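Local structure of putative acyl-CoA thioester hydrolase YbhC (Escherichia coli K-12, 3GRH) at residues V251-S254 against R259-T262; S283-V288 against D343-T348; G189-A194 against A227-G232; A155-D160 against Y175-C180; G339-V344 against S375-A380. The protein is a putative thioesterase, an outer-membrane lipoprotein of the pectinesterase family that neither binds pectin nor shows pectinesterase activity. One frame throughout, in Å; residues are numbered along the deposited sequence.

Contact 1: V251-S254 against R259-T262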
# COMPACT_ATOMS: atom_id res chain seq x y z
N VAL A 251 2.58 -2.19 3.25
CA VAL A 251 2.17 -3.55 3.40
C VAL A 251 3.30 -4.35 4.00
O VAL A 251 4.45 -4.07 3.77
CB VAL A 251 1.78 -4.17 2.14
CG1 VAL A 251 0.47 -3.46 1.64
CG2 VAL A 251 2.80 -3.98 1.06
N THR A 252 2.98 -5.28 4.86
CA THR A 252 3.98 -6.15 5.38
C THR A 252 3.46 -7.56 5.44
O THR A 252 2.28 -7.83 5.14
CB THR A 252 4.49 -5.79 6.80
OG1 THR A 252 3.74 -6.54 7.77
CG2 THR A 252 4.50 -4.28 7.19
N ASN A 253 4.36 -8.47 5.70
CA ASN A 253 4.09 -9.87 5.83
C ASN A 253 4.31 -10.33 7.28
O ASN A 253 4.52 -11.48 7.55
CB ASN A 253 4.92 -10.73 4.84
CG ASN A 253 6.33 -10.76 5.13
OD1 ASN A 253 6.84 -9.89 5.80
ND2 ASN A 253 7.04 -11.72 4.50
N SER A 254 4.24 -9.41 8.20
CA SER A 254 4.40 -9.68 9.59
C SER A 254 3.34 -10.60 10.13
O SER A 254 2.15 -10.57 9.71
CB SER A 254 4.28 -8.34 10.33
OG SER A 254 4.38 -8.50 11.73
N ARG A 259 7.23 -7.55 12.66
CA ARG A 259 8.46 -7.34 11.93
C ARG A 259 8.32 -8.07 10.62
O ARG A 259 7.52 -9.03 10.54
CB ARG A 259 9.65 -7.92 12.64
CG ARG A 259 9.48 -9.32 13.07
CD ARG A 259 10.55 -9.67 14.06
NE ARG A 259 10.68 -11.11 14.22
CZ ARG A 259 11.53 -11.70 15.07
NH1 ARG A 259 12.33 -10.97 15.85
NH2 ARG A 259 11.58 -13.02 15.14
N LEU A 260 9.08 -7.64 9.63
CA LEU A 260 9.04 -8.32 8.33
C LEU A 260 9.58 -9.74 8.50
O LEU A 260 10.47 -9.99 9.33
CB LEU A 260 9.79 -7.54 7.26
CG LEU A 260 9.14 -6.25 6.87
CD1 LEU A 260 10.06 -5.37 6.00
CD2 LEU A 260 7.81 -6.53 6.19
N GLU A 261 8.99 -10.65 7.75
CA GLU A 261 9.22 -12.11 7.84
C GLU A 261 9.80 -12.62 6.54
O GLU A 261 9.77 -11.93 5.52
CB GLU A 261 7.86 -12.89 7.99
CG GLU A 261 7.19 -12.81 9.32
CD GLU A 261 6.01 -13.81 9.48
OE1 GLU A 261 5.65 -14.55 8.52
OE2 GLU A 261 5.44 -13.86 10.60
N THR A 262 10.24 -13.87 6.53
CA THR A 262 10.80 -14.42 5.29
C THR A 262 9.99 -15.48 4.59
O THR A 262 10.45 -15.98 3.53
CB THR A 262 12.15 -15.09 5.52
OG1 THR A 262 11.93 -16.18 6.40
CG2 THR A 262 13.19 -14.17 6.10

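Contact 2: S283-V288 against D343-T348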
# COMPACT_ATOMS: atom_id res chain seq x y z
N SER A 283 4.91 1.31 0.19
CA SER A 283 6.08 0.61 0.63
C SER A 283 5.78 -0.75 1.16
O SER A 283 4.67 -1.00 1.66
CB SER A 283 6.65 1.42 1.84
OG SER A 283 7.09 2.74 1.53
N GLY A 284 6.74 -1.66 1.08
CA GLY A 284 6.71 -2.85 1.86
C GLY A 284 6.77 -4.14 1.16
O GLY A 284 7.15 -4.23 -0.03
N ARG A 285 6.40 -5.18 1.91
CA ARG A 285 6.57 -6.57 1.46
C ARG A 285 5.21 -7.23 1.36
O ARG A 285 4.52 -7.31 2.33
CB ARG A 285 7.41 -7.32 2.49
CG ARG A 285 7.83 -8.73 2.08
CD ARG A 285 8.96 -9.26 2.91
NE ARG A 285 10.18 -8.59 2.64
CZ ARG A 285 11.26 -8.71 3.42
NH1 ARG A 285 11.27 -9.50 4.50
NH2 ARG A 285 12.33 -8.07 3.08
N GLY A 286 4.88 -7.76 0.20
CA GLY A 286 3.58 -8.35 -0.03
C GLY A 286 3.31 -8.21 -1.51
O GLY A 286 3.95 -7.40 -2.20
N ALA A 287 2.37 -8.99 -2.01
CA ALA A 287 1.95 -8.93 -3.35
C ALA A 287 0.72 -8.03 -3.40
O ALA A 287 -0.34 -8.37 -2.77
CB ALA A 287 1.57 -10.27 -3.79
N VAL A 288 0.82 -6.91 -4.08
CA VAL A 288 -0.28 -5.92 -4.09
C VAL A 288 -0.57 -5.59 -5.52
O VAL A 288 0.35 -5.25 -6.27
CB VAL A 288 0.06 -4.62 -3.35
CG1 VAL A 288 -1.25 -3.78 -3.21
CG2 VAL A 288 0.67 -4.96 -1.99
N ASP A 343 15.62 -1.54 0.54
CA ASP A 343 16.58 -2.62 0.78
C ASP A 343 16.78 -2.82 2.30
O ASP A 343 17.79 -2.49 2.88
CB ASP A 343 17.89 -2.32 0.10
CG ASP A 343 17.89 -2.61 -1.37
OD1 ASP A 343 16.85 -3.04 -1.96
OD2 ASP A 343 19.00 -2.38 -1.93
N VAL A 344 15.76 -3.38 2.92
CA VAL A 344 15.67 -3.52 4.37
C VAL A 344 16.61 -4.59 4.93
O VAL A 344 17.03 -4.53 6.13
CB VAL A 344 14.23 -3.80 4.81
CG1 VAL A 344 13.41 -2.53 4.78
CG2 VAL A 344 13.56 -4.90 3.99
N ASP A 345 16.97 -5.54 4.08
CA ASP A 345 17.82 -6.63 4.43
C ASP A 345 18.53 -7.16 3.18
O ASP A 345 18.19 -6.78 2.07
CB ASP A 345 16.98 -7.70 5.20
CG ASP A 345 15.83 -8.27 4.37
OD1 ASP A 345 16.05 -8.39 3.15
OD2 ASP A 345 14.74 -8.61 4.91
N ALA A 346 19.50 -8.06 3.35
CA ALA A 346 20.32 -8.46 2.21
C ALA A 346 19.54 -9.26 1.16
O ALA A 346 19.84 -9.20 -0.05
CB ALA A 346 21.60 -9.17 2.68
N ASN A 347 18.46 -9.89 1.58
CA ASN A 347 17.77 -10.72 0.63
C ASN A 347 16.56 -10.00 0.08
O ASN A 347 15.57 -10.64 -0.16
CB ASN A 347 17.34 -12.04 1.25
CG ASN A 347 16.95 -13.10 0.19
OD1 ASN A 347 17.61 -13.23 -0.86
ND2 ASN A 347 15.89 -13.87 0.48
N THR A 348 16.65 -8.70 -0.13
CA THR A 348 15.53 -7.92 -0.70
C THR A 348 15.96 -7.40 -2.08
O THR A 348 17.11 -6.98 -2.25
CB THR A 348 15.18 -6.70 0.19
OG1 THR A 348 14.65 -7.21 1.43
CG2 THR A 348 14.20 -5.78 -0.48
O HOH W 1 13.36 -10.70 6.31

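Contact 3: G189-A194 against A227-G232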
# COMPACT_ATOMS: atom_id res chain seq x y z
N GLY A 189 9.52 4.11 15.58
CA GLY A 189 9.74 3.48 14.27
C GLY A 189 8.58 3.44 13.31
O GLY A 189 7.43 3.55 13.74
N VAL A 190 8.86 3.26 12.03
CA VAL A 190 7.80 3.31 10.99
C VAL A 190 6.75 2.25 11.24
O VAL A 190 5.53 2.49 11.00
CB VAL A 190 8.42 3.18 9.58
CG1 VAL A 190 9.19 1.89 9.42
CG2 VAL A 190 7.36 3.33 8.44
N LEU A 191 7.16 1.06 11.66
CA LEU A 191 6.21 -0.05 11.85
C LEU A 191 5.26 0.14 13.04
O LEU A 191 4.44 -0.75 13.32
CB LEU A 191 6.96 -1.40 12.00
CG LEU A 191 7.63 -1.90 10.71
CD1 LEU A 191 8.00 -3.33 10.82
CD2 LEU A 191 6.70 -1.76 9.48
N CYS A 192 5.36 1.25 13.75
CA CYS A 192 4.41 1.61 14.77
C CYS A 192 3.73 2.91 14.48
O CYS A 192 2.96 3.41 15.31
CB CYS A 192 5.10 1.79 16.08
SG CYS A 192 5.91 0.25 16.66
N SER A 193 3.99 3.52 13.34
CA SER A 193 3.44 4.86 13.07
C SER A 193 2.09 4.83 12.37
O SER A 193 1.57 5.84 12.04
CB SER A 193 4.41 5.70 12.19
OG SER A 193 4.47 5.14 10.87
N ALA A 194 1.53 3.65 12.14
CA ALA A 194 0.27 3.57 11.39
C ALA A 194 -0.94 4.04 12.12
O ALA A 194 -1.14 3.60 13.27
CB ALA A 194 0.04 2.10 10.80
N ALA A 227 -0.30 5.94 7.05
CA ALA A 227 -1.73 6.08 7.13
C ALA A 227 -2.35 4.71 7.33
O ALA A 227 -3.00 4.47 8.28
CB ALA A 227 -2.28 6.74 5.91
N LEU A 228 -2.13 3.80 6.38
CA LEU A 228 -2.74 2.44 6.39
C LEU A 228 -1.60 1.45 6.31
O LEU A 228 -0.86 1.47 5.38
CB LEU A 228 -3.62 2.27 5.20
CG LEU A 228 -4.27 0.91 5.08
CD1 LEU A 228 -5.02 0.39 6.27
CD2 LEU A 228 -5.22 1.02 3.86
N ARG A 229 -1.58 0.51 7.25
CA ARG A 229 -0.72 -0.66 7.20
C ARG A 229 -1.57 -1.89 7.14
O ARG A 229 -2.52 -2.03 7.93
CB ARG A 229 0.11 -0.72 8.42
CG ARG A 229 0.89 -1.97 8.57
CD ARG A 229 1.87 -2.01 9.66
NE ARG A 229 2.40 -3.36 9.89
CZ ARG A 229 3.13 -3.67 10.96
NH1 ARG A 229 3.48 -2.74 11.84
NH2 ARG A 229 3.47 -4.91 11.14
N THR A 230 -1.28 -2.78 6.21
CA THR A 230 -2.04 -4.02 6.13
C THR A 230 -1.07 -5.19 6.04
O THR A 230 -0.13 -5.16 5.28
CB THR A 230 -3.14 -4.01 5.06
OG1 THR A 230 -3.78 -5.30 5.00
CG2 THR A 230 -2.59 -3.71 3.70
N ASP A 231 -1.31 -6.19 6.89
CA ASP A 231 -0.45 -7.41 6.93
C ASP A 231 -1.25 -8.67 6.57
O ASP A 231 -0.64 -9.76 6.41
CB ASP A 231 0.11 -7.64 8.37
CG ASP A 231 0.84 -6.47 8.97
OD1 ASP A 231 1.20 -5.53 8.23
OD2 ASP A 231 1.03 -6.50 10.26
N GLY A 232 -2.57 -8.57 6.42
CA GLY A 232 -3.42 -9.71 6.15
C GLY A 232 -3.36 -10.18 4.71
O GLY A 232 -2.99 -9.45 3.80

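Contact 4: A155-D160 against Y175-C180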
# COMPACT_ATOMS: atom_id res chain seq x y z
N ALA A 155 7.00 7.33 24.81
CA ALA A 155 6.06 7.97 25.71
C ALA A 155 5.01 8.85 25.05
O ALA A 155 3.84 8.81 25.43
CB ALA A 155 6.85 8.78 26.70
N ASP A 156 5.44 9.67 24.10
CA ASP A 156 4.53 10.52 23.30
C ASP A 156 3.60 9.68 22.47
O ASP A 156 2.43 9.98 22.39
CB ASP A 156 5.32 11.48 22.41
CG ASP A 156 5.97 12.60 23.19
OD1 ASP A 156 5.76 12.68 24.44
OD2 ASP A 156 6.69 13.40 22.54
N TRP A 157 4.10 8.58 21.90
CA TRP A 157 3.29 7.61 21.16
C TRP A 157 2.20 7.00 21.99
O TRP A 157 1.04 6.99 21.64
CB TRP A 157 4.18 6.54 20.55
CG TRP A 157 3.48 5.58 19.66
CD1 TRP A 157 3.31 5.67 18.32
CD2 TRP A 157 2.90 4.36 20.05
NE1 TRP A 157 2.65 4.59 17.84
CE2 TRP A 157 2.34 3.77 18.89
CE3 TRP A 157 2.78 3.67 21.28
CZ2 TRP A 157 1.74 2.54 18.94
CZ3 TRP A 157 2.14 2.48 21.31
CH2 TRP A 157 1.60 1.94 20.16
N ARG A 158 2.57 6.52 23.18
CA ARG A 158 1.60 5.90 24.07
C ARG A 158 0.49 6.85 24.47
O ARG A 158 -0.66 6.45 24.56
CB ARG A 158 2.28 5.39 25.34
CG ARG A 158 3.05 4.10 25.16
CD ARG A 158 3.47 3.47 26.45
NE ARG A 158 4.38 4.28 27.22
CZ ARG A 158 5.71 4.26 27.15
NH1 ARG A 158 6.38 3.43 26.35
NH2 ARG A 158 6.38 5.07 27.95
N HIS A 159 0.86 8.11 24.71
CA HIS A 159 -0.10 9.11 25.09
C HIS A 159 -1.12 9.38 24.00
O HIS A 159 -2.34 9.34 24.25
CB HIS A 159 0.60 10.40 25.51
CG HIS A 159 -0.36 11.40 26.01
ND1 HIS A 159 -0.93 11.31 27.26
CD2 HIS A 159 -0.91 12.50 25.43
CE1 HIS A 159 -1.79 12.30 27.43
NE2 HIS A 159 -1.77 13.05 26.34
N ASP A 160 -0.63 9.50 22.78
CA ASP A 160 -1.45 9.83 21.62
C ASP A 160 -2.29 8.70 21.15
O ASP A 160 -3.43 8.91 20.67
CB ASP A 160 -0.57 10.33 20.49
CG ASP A 160 -0.01 11.73 20.74
OD1 ASP A 160 -0.15 12.26 21.87
OD2 ASP A 160 0.69 12.21 19.83
N TYR A 175 -2.21 -7.38 21.58
CA TYR A 175 -0.91 -7.88 21.16
C TYR A 175 -0.24 -6.89 20.20
O TYR A 175 1.00 -6.78 20.16
CB TYR A 175 -1.04 -9.27 20.57
CG TYR A 175 -1.57 -9.34 19.18
CD1 TYR A 175 -0.71 -9.37 18.10
CD2 TYR A 175 -2.92 -9.48 18.94
CE1 TYR A 175 -1.20 -9.39 16.81
CE2 TYR A 175 -3.44 -9.57 17.64
CZ TYR A 175 -2.58 -9.53 16.57
OH TYR A 175 -3.10 -9.59 15.30
N MET A 176 -1.06 -6.21 19.39
CA MET A 176 -0.59 -5.19 18.41
C MET A 176 -0.04 -3.96 19.15
O MET A 176 1.12 -3.55 18.96
CB MET A 176 -1.73 -4.79 17.48
CG MET A 176 -2.11 -5.94 16.58
SD MET A 176 -3.61 -5.73 15.60
CE MET A 176 -3.02 -4.60 14.36
N TYR A 177 -0.83 -3.41 20.06
CA TYR A 177 -0.45 -2.26 20.82
C TYR A 177 0.77 -2.57 21.63
O TYR A 177 1.69 -1.76 21.67
CB TYR A 177 -1.57 -1.84 21.71
CG TYR A 177 -1.21 -0.68 22.58
CD1 TYR A 177 -1.17 0.61 22.03
CD2 TYR A 177 -0.85 -0.86 23.89
CE1 TYR A 177 -0.80 1.68 22.80
CE2 TYR A 177 -0.51 0.19 24.66
CZ TYR A 177 -0.50 1.46 24.11
OH TYR A 177 -0.10 2.51 24.99
N ASP A 178 0.78 -3.73 22.28
CA ASP A 178 1.89 -4.09 23.21
C ASP A 178 3.21 -4.26 22.50
O ASP A 178 4.25 -3.92 23.03
CB ASP A 178 1.53 -5.37 23.93
CG ASP A 178 2.36 -5.63 25.14
OD1 ASP A 178 2.79 -4.69 25.85
OD2 ASP A 178 2.54 -6.84 25.38
N SER A 179 3.20 -4.73 21.27
CA SER A 179 4.44 -4.84 20.49
C SER A 179 5.13 -3.51 20.23
O SER A 179 6.37 -3.43 20.04
CB SER A 179 4.21 -5.57 19.15
OG SER A 179 3.44 -4.81 18.21
N CYS A 180 4.36 -2.44 20.27
CA CYS A 180 4.91 -1.12 20.06
C CYS A 180 5.22 -0.43 21.40
O CYS A 180 6.21 0.28 21.54
CB CYS A 180 3.88 -0.30 19.35
SG CYS A 180 3.42 -0.95 17.71

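Contact 5: G339-V344 against S375-A380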
# COMPACT_ATOMS: atom_id res chain seq x y z
N GLY A 339 9.86 5.20 -8.27
CA GLY A 339 10.14 4.34 -7.16
C GLY A 339 11.61 4.13 -6.86
O GLY A 339 12.48 4.68 -7.52
N ARG A 340 11.85 3.28 -5.88
CA ARG A 340 13.22 2.85 -5.47
C ARG A 340 13.04 1.63 -4.62
O ARG A 340 12.00 1.37 -4.04
CB ARG A 340 14.00 3.90 -4.71
CG ARG A 340 13.31 4.37 -3.48
CD ARG A 340 14.10 5.46 -2.82
NE ARG A 340 13.49 5.94 -1.59
CZ ARG A 340 14.06 6.83 -0.78
NH1 ARG A 340 15.25 7.37 -1.04
NH2 ARG A 340 13.44 7.18 0.34
N SER A 341 14.04 0.77 -4.61
CA SER A 341 13.89 -0.43 -3.81
C SER A 341 14.14 -0.13 -2.34
O SER A 341 14.99 0.69 -2.00
CB SER A 341 14.90 -1.50 -4.32
OG SER A 341 14.85 -2.71 -3.54
N LEU A 342 13.35 -0.77 -1.47
CA LEU A 342 13.47 -0.59 -0.01
C LEU A 342 14.30 -1.76 0.50
O LEU A 342 13.77 -2.83 0.80
CB LEU A 342 12.06 -0.57 0.63
CG LEU A 342 11.89 -0.43 2.12
CD1 LEU A 342 12.59 0.80 2.61
CD2 LEU A 342 10.41 -0.35 2.46
N ASP A 343 15.62 -1.54 0.54
CA ASP A 343 16.58 -2.62 0.78
C ASP A 343 16.78 -2.82 2.30
O ASP A 343 17.79 -2.49 2.88
CB ASP A 343 17.89 -2.32 0.10
CG ASP A 343 17.89 -2.61 -1.37
OD1 ASP A 343 16.85 -3.04 -1.96
OD2 ASP A 343 19.00 -2.38 -1.93
N VAL A 344 15.76 -3.38 2.92
CA VAL A 344 15.67 -3.52 4.37
C VAL A 344 16.61 -4.59 4.93
O VAL A 344 17.03 -4.53 6.13
CB VAL A 344 14.23 -3.80 4.81
CG1 VAL A 344 13.41 -2.53 4.78
CG2 VAL A 344 13.56 -4.90 3.99
N SER A 375 20.36 0.94 1.69
CA SER A 375 21.60 0.45 1.18
C SER A 375 22.31 1.35 0.19
O SER A 375 23.50 1.14 -0.04
CB SER A 375 21.37 -0.85 0.46
OG SER A 375 20.57 -0.54 -0.67
N ASN A 376 21.60 2.32 -0.37
CA ASN A 376 22.09 3.19 -1.42
C ASN A 376 22.61 2.45 -2.62
O ASN A 376 23.40 2.97 -3.36
CB ASN A 376 23.11 4.19 -0.89
CG ASN A 376 22.61 4.90 0.34
OD1 ASN A 376 21.47 5.34 0.38
ND2 ASN A 376 23.50 5.06 1.35
N ARG A 377 22.06 1.25 -2.85
CA ARG A 377 22.42 0.45 -3.99
C ARG A 377 22.02 1.16 -5.28
O ARG A 377 20.85 1.51 -5.47
CB ARG A 377 21.71 -0.88 -3.92
CG ARG A 377 21.94 -1.72 -5.15
CD ARG A 377 21.33 -3.10 -5.06
NE ARG A 377 19.90 -3.16 -4.70
CZ ARG A 377 18.96 -3.82 -5.35
NH1 ARG A 377 19.23 -4.43 -6.50
NH2 ARG A 377 17.75 -3.82 -4.85
N PRO A 378 22.97 1.44 -6.16
CA PRO A 378 22.62 2.21 -7.34
C PRO A 378 21.57 1.54 -8.21
O PRO A 378 21.58 0.34 -8.34
CB PRO A 378 23.96 2.30 -8.08
CG PRO A 378 24.95 2.21 -7.01
CD PRO A 378 24.43 1.21 -6.06
N PHE A 379 20.67 2.33 -8.81
CA PHE A 379 19.67 1.71 -9.65
C PHE A 379 20.36 1.09 -10.85
O PHE A 379 21.28 1.71 -11.43
CB PHE A 379 18.64 2.68 -10.16
CG PHE A 379 17.68 2.04 -11.06
CD1 PHE A 379 16.71 1.19 -10.54
CD2 PHE A 379 17.71 2.24 -12.43
CE1 PHE A 379 15.79 0.55 -11.37
CE2 PHE A 379 16.80 1.56 -13.26
CZ PHE A 379 15.84 0.74 -12.73
N ALA A 380 19.95 -0.12 -11.21
CA ALA A 380 20.52 -0.84 -12.37
C ALA A 380 19.46 -1.57 -13.10
O ALA A 380 18.92 -2.54 -12.61
CB ALA A 380 21.58 -1.86 -11.87

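Contact 1: V251-S254 against R259-T262
The carboxamide of Asn253 reads both backbone polar groups of Glu261, and this pair of hydrogen bonds closes a loop between strands 249-251 and 267-271 of the parallel beta-helix. OD1 of Asn253 accepts from N of Glu261 over 3.0 Å, nearly straight at 171°, while ND2 of Asn253 donates to O of Glu261 at 2.9 Å. The acceptor of the second bond lies close to the amide plane of Asn253, yet the nitrogen sits above the Glu261 carbonyl, 62° out of its plane, so no lone pair is addressed directly. The first torsion places CG of Asn253 between its own N and carbonyl carbon (chi1 69°), which swings the amide end across to the other segment. Removing the amide with an alanine here would probably leave N of Glu261 without its acceptor and open a gap beside CD2 of Leu260. That CD2 of Leu260 also fits tightly against CB of Thr252 at 3.5 Å. Next to Asn253 in the chain, OG of Ser254 accepts a bent bond from N of Arg259, 3.1 Å long.

Further out, the donors and acceptors are shared. ND2 of Asn253 also reaches O of Arg264, and Glu261 O takes a second donor, NH1 of Arg285, so the amide is held within its own loop while the carbonyl it meets is tied to the next coil. Thr252 is tied by its hydroxyl to Asp231, one coil back. The same oxygen forms an ST turn: N of Ser254 donates to OG1 of Thr252 at 2.9 Å.

Contact 2: S283-V288 against D343-T348
The charged interaction centres on Arg285, whose NH2 donates to OD2 of Asp345 in a salt bridge of 3.1 Å. The bond is straight, 170°, and runs in the guanidinium plane, but the carboxylate is turned 42° against that plane, so one nitrogen makes the direct grip. A water completes the pairing: it accepts from NH1 of Arg285 and donates to OD2 of Asp345.

Hydrogen bonds within 343-348 hold the acceptor. Asp345 opens a type I turn ending at Thr348, and OG1 of Thr348 donates to OD1 of Asp345 over a short 2.5 Å, arriving from above the carboxylate plane. A leucine in place of Asp345 would probably leave NH2 of Arg285 without its carboxylate partner and the Thr348 hydroxyl without its acceptor.

Van der Waals contact is slight: CG2 of Val344 lies 3.5 Å from NH2 of Arg285. Reach comes from the arginine's shape, extended from CA with CG anti to N (chi1 -173°) before bending at chi3. Its NE donates to O of Ala312, and it also borders the loop of contact 1, so the side chain spans from the loop between strands 283-284 and 287-291 to the loop between strands 337-342 and 351-355 of the beta-helix.

Contact 3: G189-A194 against A227-G232
OD1 of Asp231 is gripped by two groups: NE of Arg229, the residue that meets Leu191 and Ala194 across this contact, and the hydroxyl of Thr252 from the following coil. The NE of Arg229 to OD1 of Asp231 bond measures 3.0 Å, runs at 160° and uses the syn lone pair of the oxygen; a weak bond from NH2 to OD2 of Asp231 accompanies it. OD2 of Asp231 is also hydrogen-bonded to Trp197 and Gln199. Arg229 and Asp231 belong to one coil of the parallel beta-helix, on and just after strand 228-230, and the contact brings that coil against the 3-10 turn 190-192, which precedes strand 196-198.

Held by Asp231, the arginine runs fully extended from CG to NE, its CG anti to N (chi1 172°), and so carries the guanidinium out to the turn. CD2 of Leu191 rests over one face, 4.1 Å above the plane and offset toward the rim, the two side chains crossing at about a right angle. O of Leu191 approaches the guanidinium edge in its plane, 2.7 Å from NH1 of Arg229, but the poor angle argues against a hydrogen bond; NH1 instead bonds to OD1 of Asn258. Nearer the backbone, CB of Ala194 touches CB of Arg229 at 3.7 Å.

The turn, which carries Cys192, the disulfide partner of Cys180, is stiffened from within. O of Val190 accepts twice from Ser193, from its backbone N at 3.0 Å and from its OG at 2.9 Å.

Contact 4: A155-D160 against Y175-C180
Helices 155-160 and 175-180 run nearly antiparallel, their N-to-C directions 156° apart and their axes 11.5 Å apart at closest approach. That spacing leaves room for large aromatic side chains between them. The pair is a small helical element beside the parallel beta-helix, packed through Trp157 and Met176 on Tyr122 of strand 115-123.

Trp157 and Tyr177 fill most of the interface. Their ring planes are near parallel, 21° apart, but the rings are slid so far that they barely overlap; the centroid of the Trp157 six-membered ring lies 5.2 Å from that of Tyr177. The touch is therefore local, CZ3 of Trp157 meeting CE1 of Tyr177 at 3.4 Å. With its CG anti to N (chi1 -174°), the indole extends toward the partner helix, and its NE1 is satisfied by O of Cys192. Tyr177 has a further aromatic neighbour in Tyr167, whose ring lies nearly parallel to its own.

Cys180 adds a smaller share. Its CB comes within 3.3 Å of CH2 of Trp157, and its SG stands obliquely to the indole, 4.9 Å from the six-membered ring centroid. SG of Cys180 and SG of Cys192 are disulfide partners, modelled long at 3.0 Å. At the remaining corner the Arg158 chain, whose NH1 bonds to O of Gln181, crosses the tyrosine at about a right angle: CG of Arg158 meets OH of Tyr177 at 3.5 Å.

Contact 5: G339-V344 against S375-A380
Two torsions bring the groups together: CG of Asp343 lies anti to its carbonyl carbon (chi1 -79°), and CG of Arg377 lies anti to its backbone N (chi1 174°) before the chain bends at chi3. Carboxylate and guanidinium then meet nearly coplanar, 20° apart, and Arg377 grips side-on. Its NE donates to OD2 of Asp343 at 3.0 Å and its NH2 to OD1 of Asp343 at 3.1 Å, both on syn lone pairs.

Each carboxylate oxygen has a second donor. OG of Ser375 gives its proton to OD2 of Asp343 at 2.7 Å, from the anti side, while OG of Ser341 reaches OD1 of Asp343 at 2.6 Å, nearly along the C-O axis. Four bonds thus fix the rotation of the group, and the gathered donors would be expected to stabilise its negative charge.

The contact joins the end region of strand 337-342 to the loop after strand 369-373, on neighbouring coils of the parallel beta-helix. Arg340, a substrate-binding residue by similarity, lies on the first and forms a salt bridge with Asp280, the predicted nucleophile.

On the second loop, OG of Ser375 also accepts from N of Arg377 at 3.2 Å, an ST turn. NH2 of Arg377 has a further acceptor in OD1 of Asn349.

In the fold
From the N terminus, contact 4 comes first, closing the connection between helices 154-161 and 174-181. Contact 3 opens soon after it, joining the turn before strand 196-198 to strand 228-230; the bond from Trp157 to Cys192 ties the two. Contact 1 closes a short loop within 251-262, wholly between contacts 3 and 2, and its Thr252 is bonded through the backbone to Thr230 of contact 3. Backbone bonds from Val251 to Ser283 and Arg285 join contacts 1 and 2. Contact 2 spans from 283-288 to 343-348 and overlaps end to end with contact 5 on the shared Asp343 and Val344; contact 5 runs on to 375-380. Contacts 3, 1, 2 and 5 thus touch in that order along the coils of the beta-helix.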